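Local atomic coordinates of actin-binding protein, cofilin/tropomyosin family protein, putative (Entamoeba histolytica, PDB entry 4LIZ), a protein that binds actin filaments and stabilises them as a coactosin of the ADF family, and may contribute to phagocytosis and pseudopod formation. Residues F81-G86 against E115-S120; S2-S7 against Q34-V39; F62-T67 against V77-I82. All blocks are in the same frame, centred on the assembly; numbering follows the deposited sequence.

Overall arrangement
The three contacts illustrate how one mixed sheet changes its chemistry from its middle to its margin. The buried interaction 3 pairs strands 60-69 and 76-85 by six backbone bonds, with aromatic and aliphatic side chains on both faces. Interaction 1 begins where it ends, sharing Phe81 and Ile82, and adds the parallel outer strand 114-118; burial is partial, and a serine-histidine pair and a water enter beside the apolar side. Interaction 2 lies at the surface, its centre about 19 and 21 Å from those of interactions 1 and 3, though Leu38 packs on Phe62 of interaction 3. It fastens the N-terminal segment to the opposite outer strand, 37-44, by two backbone bonds, one stacked ring and bridging water.

Interaction 1 (F81-G86 against E115-S120)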
loop_
_atom_site.group_PDB
_atom_site.type_symbol
_atom_site.label_atom_id
_atom_site.label_comp_id
_atom_site.label_asym_id
_atom_site.label_seq_id
_atom_site.Cartn_x
_atom_site.Cartn_y
_atom_site.Cartn_z
ATOM N N PHE A 81 -2.354 -3.849 1.841
ATOM C CA PHE A 81 -1.450 -2.817 2.291
ATOM C C PHE A 81 -0.044 -3.242 2.031
ATOM O O PHE A 81 0.374 -4.303 2.496
ATOM C CB PHE A 81 -1.671 -2.406 3.750
ATOM C CG PHE A 81 -0.629 -1.515 4.290
ATOM C CD1 PHE A 81 -0.406 -0.230 3.820
ATOM C CD2 PHE A 81 0.197 -1.921 5.349
ATOM C CE1 PHE A 81 0.559 0.642 4.334
ATOM C CE2 PHE A 81 1.158 -1.105 5.843
ATOM C CZ PHE A 81 1.342 0.188 5.373
ATOM N N ILE A 82 0.756 -2.466 1.339
ATOM C CA ILE A 82 2.157 -2.753 1.054
ATOM C C ILE A 82 2.985 -1.634 1.563
ATOM O O ILE A 82 2.773 -0.411 1.324
ATOM C CB ILE A 82 2.404 -2.855 -0.467
ATOM C CG1 ILE A 82 1.685 -4.084 -0.985
ATOM C CG2 ILE A 82 3.868 -2.802 -0.781
ATOM C CD1 ILE A 82 1.443 -4.082 -2.481
ATOM N N SER A 83 4.085 -1.925 2.303
ATOM C CA SER A 83 5.215 -1.040 2.536
ATOM C C SER A 83 6.374 -1.393 1.600
ATOM O O SER A 83 6.611 -2.576 1.371
ATOM C CB SER A 83 5.614 -1.005 4.027
ATOM O OG SER A 83 6.058 -2.280 4.423
ATOM N N TRP A 84 7.054 -0.404 1.063
ATOM C CA TRP A 84 8.056 -0.613 0.060
ATOM C C TRP A 84 9.278 0.178 0.442
ATOM O O TRP A 84 9.273 1.406 0.627
ATOM C CB TRP A 84 7.575 -0.085 -1.333
ATOM C CG TRP A 84 8.636 0.049 -2.400
ATOM C CD1 TRP A 84 9.291 1.120 -2.702
ATOM C CD2 TRP A 84 9.086 -1.017 -3.243
ATOM N NE1 TRP A 84 10.153 0.888 -3.770
ATOM C CE2 TRP A 84 10.016 -0.442 -4.122
ATOM C CE3 TRP A 84 8.749 -2.353 -3.394
ATOM C CZ2 TRP A 84 10.645 -1.245 -5.110
ATOM C CZ3 TRP A 84 9.363 -3.151 -4.371
ATOM C CH2 TRP A 84 10.309 -2.559 -5.211
ATOM N N ALA A 85 10.484 -0.490 0.470
ATOM C CA ALA A 85 11.766 0.105 0.692
ATOM C C ALA A 85 12.671 -0.412 -0.392
ATOM O O ALA A 85 13.195 -1.527 -0.283
ATOM C CB ALA A 85 12.362 -0.287 2.082
ATOM N N GLY A 86 12.831 0.364 -1.452
ATOM C CA GLY A 86 13.597 -0.057 -2.616
ATOM C C GLY A 86 15.073 -0.302 -2.239
ATOM O O GLY A 86 15.588 0.404 -1.346
ATOM N N GLU A 115 -0.957 -7.464 4.859
ATOM C CA GLU A 115 0.118 -6.528 4.884
ATOM C C GLU A 115 1.381 -7.185 4.388
ATOM O O GLU A 115 1.697 -8.340 4.800
ATOM C CB GLU A 115 0.390 -6.028 6.332
ATOM C CG GLU A 115 1.662 -5.254 6.461
ATOM C CD GLU A 115 1.924 -4.642 7.849
ATOM O OE1 GLU A 115 1.066 -4.899 8.761
ATOM O OE2 GLU A 115 2.940 -3.953 7.954
ATOM N N LEU A 116 2.086 -6.552 3.479
ATOM C CA LEU A 116 3.306 -7.063 2.872
ATOM C C LEU A 116 4.362 -6.014 2.961
ATOM O O LEU A 116 4.112 -4.796 2.697
ATOM C CB LEU A 116 3.143 -7.400 1.400
ATOM C CG LEU A 116 1.911 -8.263 1.108
ATOM C CD1 LEU A 116 1.250 -8.086 -0.269
ATOM C CD2 LEU A 116 2.266 -9.641 1.550
ATOM N N HIS A 117 5.594 -6.350 3.287
ATOM C CA HIS A 117 6.689 -5.514 3.151
ATOM C C HIS A 117 7.563 -6.002 1.958
ATOM O O HIS A 117 7.950 -7.221 1.921
ATOM C CB HIS A 117 7.616 -5.473 4.415
ATOM C CG HIS A 117 8.763 -4.554 4.293
ATOM N ND1 HIS A 117 8.662 -3.190 4.128
ATOM C CD2 HIS A 117 10.088 -4.808 4.184
ATOM C CE1 HIS A 117 9.827 -2.643 3.989
ATOM N NE2 HIS A 117 10.720 -3.624 4.020
ATOM N N ALA A 118 7.937 -5.140 1.062
ATOM C CA ALA A 118 8.652 -5.546 -0.137
ATOM C C ALA A 118 9.818 -4.612 -0.355
ATOM O O ALA A 118 9.825 -3.421 -0.067
ATOM C CB ALA A 118 7.700 -5.444 -1.364
ATOM N N THR A 119 10.886 -5.202 -0.896
ATOM C CA THR A 119 12.073 -4.475 -1.264
ATOM C C THR A 119 12.423 -4.668 -2.757
ATOM O O THR A 119 13.206 -3.966 -3.268
ATOM C CB THR A 119 13.305 -4.853 -0.382
ATOM O OG1 THR A 119 13.678 -6.195 -0.651
ATOM C CG2 THR A 119 12.978 -4.662 1.115
ATOM N N SER A 120 11.756 -5.613 -3.377
ATOM C CA SER A 120 11.923 -5.923 -4.768
ATOM C C SER A 120 10.553 -6.265 -5.365
ATOM O O SER A 120 9.703 -6.719 -4.689
ATOM C CB SER A 120 12.874 -7.119 -4.870
ATOM O OG SER A 120 12.596 -7.942 -5.894
HETATM O O HOH W 1 5.133 -4.115 6.394
#
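Ser83 and His117 sit side by side on two parallel strands and are hydrogen-bonded through their side chains, either being the possible donor: Ser83 OG lies 2.8 Å from His117 ND1, near the plane of the imidazole and at its edge. The serine hydroxyl stands between its own backbone N and carbonyl carbon (chi1 64°), which turns it across to the histidine. The same OG meets a water that donates to Glu115 OE2 at 2.7 Å, so a short polar chain runs along this face. Beside it, the Glu115 side chain lies alongside the Phe81 ring, pointing the same way; CG approaches ring atom CD2 to 3.8 Å, and the carboxylate plane is turned 63° from the ring.

The other face is apolar. Ile82 CG1 meets Leu116 CD1 at 4.1 Å, and Trp84 reaches past Ala118, its CE3 3.8 Å from Ala118 CB. Farther out, the indole edge at CZ3 abuts the carbonyl carbon of Ser120 at 3.5 Å. Between the faces, regular parallel bonds alternate, from Leu116 N to Phe81 O through to Ala85 N with Ala118 O.

The two strands are neighbours in a beta-alpha-beta unit whose crossover is helix 92-108. That helix covers the Phe81 and Glu115 face, with Lys106 in a salt bridge to Glu115 OE1, while Leu116 packs on helix 126-137.

Interaction 2 (S2-S7 against Q34-V39); sequences SGFDLS and QPNKLV
The Phe4 ring carries the side chain of Asn36 on one face. Asn36 CB stands 3.4 Å from the ring centroid, only 8° off the ring normal, a CH-pi contact almost exactly over the middle. The amide beyond it, its plane 14° from the ring's, overhangs the rim at CE1 and CZ, with OD1 and ND2 reaching past it. Phe4 CD2 reaches obliquely to the backbone N of Lys37 and, at 4.1 Å, to Leu38 CD1. That methyl also meets Leu6 CD2, whose side chain runs alongside Leu38.

Backbone bonds hold this packing in register. Asp5 N donates to Asn36 O at 2.8 Å in a practically straight bond, though the donor is tilted out of the carbonyl plane. Two residues on from Asn36, Leu38 N donates to Asp5 O at 3.1 Å, so the N and O of Asp5 straddle Lys37 in a single bridge at the start of strand 37-44. A water donates to both Asp5 O and Leu38 O, giving Asp5 O a second donor.

The carboxylate of Asp5 swings anti to the backbone N (chi1 172°) and lies beside the extended chain of Lys37, with OD2 3.7 Å from Lys37 CE. Asp5 OD1 accepts from Ser7 N, which makes an Asx turn, and from Ser7 OG.

The chemistry implies a division of labour. The Phe4 ring and the leucines turn to strand 26-32 and helix 92-108, Phe4 touching Val31 and Leu101, with the Asn36 amide over the ring's outer face. Asp5 OD2 and Lys37 NZ, 4.7 Å apart, are not in contact but probably attract each other at a distance, and a water donates to Ser7 OG and accepts a weak bond from Lys37 NZ.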
loop_
_atom_site.group_PDB
_atom_site.type_symbol
_atom_site.label_atom_id
_atom_site.label_comp_id
_atom_site.label_asym_id
_atom_site.label_seq_id
_atom_site.Cartn_x
_atom_site.Cartn_y
_atom_site.Cartn_z
ATOM N N SER A 2 5.937 9.209 14.378
ATOM C CA SER A 2 6.969 9.453 13.392
ATOM C C SER A 2 7.413 10.890 13.078
ATOM O O SER A 2 8.410 11.084 12.556
ATOM C CB SER A 2 6.631 8.747 12.079
ATOM O OG SER A 2 5.710 9.468 11.347
ATOM N N GLY A 3 6.555 11.841 13.307
ATOM C CA GLY A 3 6.802 13.201 12.905
ATOM C C GLY A 3 6.493 13.541 11.465
ATOM O O GLY A 3 6.885 14.563 10.988
ATOM N N PHE A 4 5.867 12.621 10.748
ATOM C CA PHE A 4 5.511 12.860 9.368
ATOM C C PHE A 4 4.089 13.394 9.275
ATOM O O PHE A 4 3.260 12.954 10.000
ATOM C CB PHE A 4 5.612 11.553 8.561
ATOM C CG PHE A 4 6.957 11.309 7.985
ATOM C CD1 PHE A 4 8.002 10.927 8.792
ATOM C CD2 PHE A 4 7.193 11.501 6.677
ATOM C CE1 PHE A 4 9.246 10.734 8.269
ATOM C CE2 PHE A 4 8.429 11.297 6.156
ATOM C CZ PHE A 4 9.460 10.918 6.950
ATOM N N ASP A 5 3.879 14.330 8.352
ATOM C CA ASP A 5 2.561 14.827 7.990
ATOM C C ASP A 5 1.874 13.781 7.090
ATOM O O ASP A 5 2.330 13.525 6.014
ATOM C CB ASP A 5 2.742 16.162 7.296
ATOM C CG ASP A 5 1.440 16.732 6.677
ATOM O OD1 ASP A 5 0.377 16.187 6.839
ATOM O OD2 ASP A 5 1.567 17.840 6.119
ATOM N N LEU A 6 0.788 13.261 7.623
ATOM C CA LEU A 6 -0.051 12.230 6.921
ATOM C C LEU A 6 -1.364 12.754 6.382
ATOM O O LEU A 6 -2.262 11.990 6.045
ATOM C CB LEU A 6 -0.297 10.994 7.821
ATOM C CG LEU A 6 0.894 10.262 8.393
ATOM C CD1 LEU A 6 0.460 8.967 9.047
ATOM C CD2 LEU A 6 2.001 10.119 7.402
ATOM N N SER A 7 -1.475 14.099 6.306
ATOM C CA SER A 7 -2.693 14.755 5.832
ATOM C C SER A 7 -3.205 14.260 4.475
ATOM O O SER A 7 -4.431 14.377 4.211
ATOM C CB SER A 7 -2.528 16.265 5.870
ATOM O OG SER A 7 -1.561 16.760 5.074
ATOM N N GLN A 34 11.771 17.288 4.888
ATOM C CA GLN A 34 12.021 18.752 5.026
ATOM C C GLN A 34 11.087 19.628 4.209
ATOM O O GLN A 34 11.525 20.348 3.337
ATOM C CB GLN A 34 13.484 19.070 4.675
ATOM C CG GLN A 34 14.451 18.056 5.256
ATOM C CD GLN A 34 15.878 18.346 4.839
ATOM O OE1 GLN A 34 16.184 18.466 3.640
ATOM N NE2 GLN A 34 16.761 18.475 5.820
ATOM N N PRO A 35 9.794 19.593 4.509
ATOM C CA PRO A 35 9.225 18.898 5.664
ATOM C C PRO A 35 8.810 17.406 5.353
ATOM O O PRO A 35 8.598 17.039 4.189
ATOM C CB PRO A 35 7.993 19.717 5.974
ATOM C CG PRO A 35 7.578 20.254 4.658
ATOM C CD PRO A 35 8.823 20.453 3.844
ATOM N N ASN A 36 8.801 16.602 6.400
ATOM C CA ASN A 36 8.473 15.169 6.309
ATOM C C ASN A 36 6.932 15.074 6.086
ATOM O O ASN A 36 6.166 15.382 7.017
ATOM C CB ASN A 36 8.879 14.481 7.611
ATOM C CG ASN A 36 10.406 14.484 7.781
ATOM O OD1 ASN A 36 11.151 14.681 6.828
ATOM N ND2 ASN A 36 10.840 14.252 8.991
ATOM N N LYS A 37 6.624 14.469 4.938
ATOM C CA LYS A 37 5.210 14.364 4.520
ATOM C C LYS A 37 5.037 13.224 3.524
ATOM O O LYS A 37 5.897 13.006 2.712
ATOM C CB LYS A 37 4.833 15.699 3.798
ATOM C CG LYS A 37 3.465 15.791 3.276
ATOM C CD LYS A 37 3.246 17.193 2.607
ATOM C CE LYS A 37 1.749 17.328 2.481
ATOM N NZ LYS A 37 1.369 18.342 1.483
ATOM N N LEU A 38 3.873 12.565 3.548
ATOM C CA LEU A 38 3.508 11.679 2.481
ATOM C C LEU A 38 2.730 12.441 1.381
ATOM O O LEU A 38 1.977 13.388 1.688
ATOM C CB LEU A 38 2.613 10.555 3.025
ATOM C CG LEU A 38 3.378 9.264 3.397
ATOM C CD1 LEU A 38 4.377 9.572 4.437
ATOM C CD2 LEU A 38 2.468 8.189 3.781
ATOM N N VAL A 39 2.939 12.038 0.180
ATOM C CA VAL A 39 2.241 12.613 -0.986
ATOM C C VAL A 39 1.698 11.498 -1.822
ATOM O O VAL A 39 2.192 10.340 -1.792
ATOM C CB VAL A 39 3.178 13.526 -1.810
ATOM C CG1 VAL A 39 3.616 14.706 -0.880
ATOM C CG2 VAL A 39 4.341 12.791 -2.451
HETATM O O HOH W 2 0.517 13.694 3.934
HETATM O O HOH W 3 -1.691 18.062 2.771
#

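Interaction 3 (F62-T67 against V77-I82); sequences FAYYRT and VKFVFI
This contact pairs the third and fourth of the sheet's five strands, 60-69 (the middle one) and 76-85, as a beta hairpin. Ala63, Tyr65 and Thr67 form hydrogen-bonded pairs with Ile82, Val80 and Lys78, each joined by two backbone bonds; Val80 N donates to Tyr65 O at 2.9 Å.

On the face of these residues, Tyr65 lays its ring against Val80. Val80 CB stands 3.8 Å from the ring centroid, 23° off the normal, and both methyls reach on toward the hydroxyl end. The ring gets there because Tyr65 CG sits between the backbone N and carbonyl carbon (chi1 70°), leaning over the neighbouring strand. At its edge, in plane, comes Ile82 CD1.

The hairpin belongs to the ADF-homology fold, in which helices flank a mixed sheet. Helix 126-137 covers the Tyr65 and Val80 side, whereas helix 10-17 lies against Tyr64 on the other. There the Tyr64 and Phe79 rings are near parallel, 22° apart, but slid so far that they barely overlap; Tyr64 CE1 meets Phe79 CB at 3.7 Å, and Tyr64 OH hydrogen-bonds to Asn111 O. Toward the hairpin's turn, Arg66 CB rests near Phe79 CE1 at 3.7 Å, and its guanidinium presents one face to Val77 CG1, with NH2 3.4 Å from Val77 CG2. Arg66 NH2 forms a salt bridge with Asp19, and the Arg66 side chain lies about 4 Å from the sodium ion bound by Glu15, Asp18, Asn21 and Val24. At the other end, Phe62 CD2 meets Phe81 CZ at 3.8 Å, both side chains pointing the same way beneath helix 92-108.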
loop_
_atom_site.group_PDB
_atom_site.type_symbol
_atom_site.label_atom_id
_atom_site.label_comp_id
_atom_site.label_asym_id
_atom_site.label_seq_id
_atom_site.Cartn_x
_atom_site.Cartn_y
_atom_site.Cartn_z
ATOM N N PHE A 62 4.449 3.583 0.119
ATOM C CA PHE A 62 3.405 2.760 0.604
ATOM C C PHE A 62 2.345 2.547 -0.427
ATOM O O PHE A 62 2.209 3.463 -1.264
ATOM C CB PHE A 62 2.748 3.334 1.872
ATOM C CG PHE A 62 3.730 3.537 3.027
ATOM C CD1 PHE A 62 4.364 4.731 3.232
ATOM C CD2 PHE A 62 3.916 2.493 3.898
ATOM C CE1 PHE A 62 5.342 4.890 4.264
ATOM C CE2 PHE A 62 4.785 2.683 4.952
ATOM C CZ PHE A 62 5.451 3.822 5.112
ATOM N N ALA A 63 1.613 1.516 -0.444
ATOM C CA ALA A 63 0.572 1.321 -1.379
ATOM C C ALA A 63 -0.589 0.675 -0.739
ATOM O O ALA A 63 -0.519 -0.107 0.241
ATOM C CB ALA A 63 1.030 0.552 -2.634
ATOM N N TYR A 64 -1.787 0.878 -1.293
ATOM C CA TYR A 64 -3.016 0.358 -0.816
ATOM C C TYR A 64 -3.983 0.125 -1.965
ATOM O O TYR A 64 -4.182 1.055 -2.739
ATOM C CB TYR A 64 -3.625 1.358 0.217
ATOM C CG TYR A 64 -4.892 0.882 0.880
ATOM C CD1 TYR A 64 -4.926 -0.179 1.742
ATOM C CD2 TYR A 64 -6.066 1.607 0.682
ATOM C CE1 TYR A 64 -6.078 -0.553 2.416
ATOM C CE2 TYR A 64 -7.258 1.257 1.368
ATOM C CZ TYR A 64 -7.238 0.177 2.219
ATOM O OH TYR A 64 -8.377 -0.169 3.009
ATOM N N TYR A 65 -4.514 -1.068 -2.129
ATOM C CA TYR A 65 -5.424 -1.358 -3.219
ATOM C C TYR A 65 -6.501 -2.377 -2.840
ATOM O O TYR A 65 -6.362 -3.107 -1.921
ATOM C CB TYR A 65 -4.672 -1.805 -4.500
ATOM C CG TYR A 65 -4.007 -3.160 -4.472
ATOM C CD1 TYR A 65 -4.635 -4.267 -4.941
ATOM C CD2 TYR A 65 -2.742 -3.297 -3.974
ATOM C CE1 TYR A 65 -4.025 -5.493 -4.911
ATOM C CE2 TYR A 65 -2.112 -4.516 -3.962
ATOM C CZ TYR A 65 -2.774 -5.603 -4.424
ATOM O OH TYR A 65 -2.212 -6.830 -4.404
ATOM N N ARG A 66 -7.555 -2.365 -3.640
ATOM C CA ARG A 66 -8.660 -3.271 -3.477
ATOM C C ARG A 66 -8.580 -4.357 -4.518
ATOM O O ARG A 66 -8.106 -4.155 -5.588
ATOM C CB ARG A 66 -10.020 -2.590 -3.551
ATOM C CG ARG A 66 -10.360 -2.003 -4.878
ATOM C CD ARG A 66 -11.635 -1.199 -4.781
ATOM N NE ARG A 66 -12.827 -2.000 -4.679
ATOM C CZ ARG A 66 -13.861 -1.742 -3.890
ATOM N NH1 ARG A 66 -13.855 -0.726 -3.066
ATOM N NH2 ARG A 66 -14.904 -2.533 -3.952
ATOM N N THR A 67 -9.026 -5.532 -4.112
ATOM C CA THR A 67 -9.049 -6.707 -4.947
ATOM C C THR A 67 -10.250 -7.591 -4.557
ATOM O O THR A 67 -10.923 -7.288 -3.692
ATOM C CB THR A 67 -7.692 -7.453 -4.937
ATOM O OG1 THR A 67 -7.662 -8.429 -5.969
ATOM C CG2 THR A 67 -7.456 -8.112 -3.660
ATOM N N VAL A 77 -14.744 -8.163 -1.449
ATOM C CA VAL A 77 -13.695 -7.134 -1.587
ATOM C C VAL A 77 -12.695 -7.342 -0.484
ATOM O O VAL A 77 -13.029 -7.594 0.674
ATOM C CB VAL A 77 -14.289 -5.698 -1.559
ATOM C CG1 VAL A 77 -13.170 -4.670 -1.780
ATOM C CG2 VAL A 77 -15.360 -5.675 -2.662
ATOM N N LYS A 78 -11.386 -7.282 -0.856
ATOM C CA LYS A 78 -10.309 -7.400 0.092
ATOM C C LYS A 78 -9.347 -6.243 -0.196
ATOM O O LYS A 78 -9.255 -5.743 -1.299
ATOM C CB LYS A 78 -9.508 -8.679 -0.173
ATOM C CG LYS A 78 -10.394 -9.933 0.012
ATOM C CD LYS A 78 -10.669 -10.227 1.442
ATOM C CE LYS A 78 -11.398 -11.592 1.551
ATOM N NZ LYS A 78 -11.615 -11.948 2.972
ATOM N N PHE A 79 -8.662 -5.788 0.857
ATOM C CA PHE A 79 -7.745 -4.680 0.764
ATOM C C PHE A 79 -6.349 -5.123 1.097
ATOM O O PHE A 79 -6.129 -5.876 2.070
ATOM C CB PHE A 79 -8.175 -3.564 1.676
ATOM C CG PHE A 79 -9.547 -3.037 1.364
ATOM C CD1 PHE A 79 -9.823 -2.331 0.203
ATOM C CD2 PHE A 79 -10.603 -3.311 2.235
ATOM C CE1 PHE A 79 -11.099 -1.931 -0.085
ATOM C CE2 PHE A 79 -11.888 -2.909 1.916
ATOM C CZ PHE A 79 -12.123 -2.221 0.771
ATOM N N VAL A 80 -5.390 -4.697 0.309
ATOM C CA VAL A 80 -3.955 -5.053 0.423
ATOM C C VAL A 80 -3.205 -3.799 0.793
ATOM O O VAL A 80 -3.270 -2.786 0.095
ATOM C CB VAL A 80 -3.440 -5.663 -0.870
ATOM C CG1 VAL A 80 -1.958 -5.998 -0.732
ATOM C CG2 VAL A 80 -4.232 -6.931 -1.282
ATOM N N PHE A 81 -2.354 -3.849 1.841
ATOM C CA PHE A 81 -1.450 -2.817 2.291
ATOM C C PHE A 81 -0.044 -3.242 2.031
ATOM O O PHE A 81 0.374 -4.303 2.496
ATOM C CB PHE A 81 -1.671 -2.406 3.750
ATOM C CG PHE A 81 -0.629 -1.515 4.290
ATOM C CD1 PHE A 81 -0.406 -0.230 3.820
ATOM C CD2 PHE A 81 0.197 -1.921 5.349
ATOM C CE1 PHE A 81 0.559 0.642 4.334
ATOM C CE2 PHE A 81 1.158 -1.105 5.843
ATOM C CZ PHE A 81 1.342 0.188 5.373
ATOM N N ILE A 82 0.756 -2.466 1.339
ATOM C CA ILE A 82 2.157 -2.753 1.054
ATOM C C ILE A 82 2.985 -1.634 1.563
ATOM O O ILE A 82 2.773 -0.411 1.324
ATOM C CB ILE A 82 2.404 -2.855 -0.467
ATOM C CG1 ILE A 82 1.685 -4.084 -0.985
ATOM C CG2 ILE A 82 3.868 -2.802 -0.781
ATOM C CD1 ILE A 82 1.443 -4.082 -2.481
#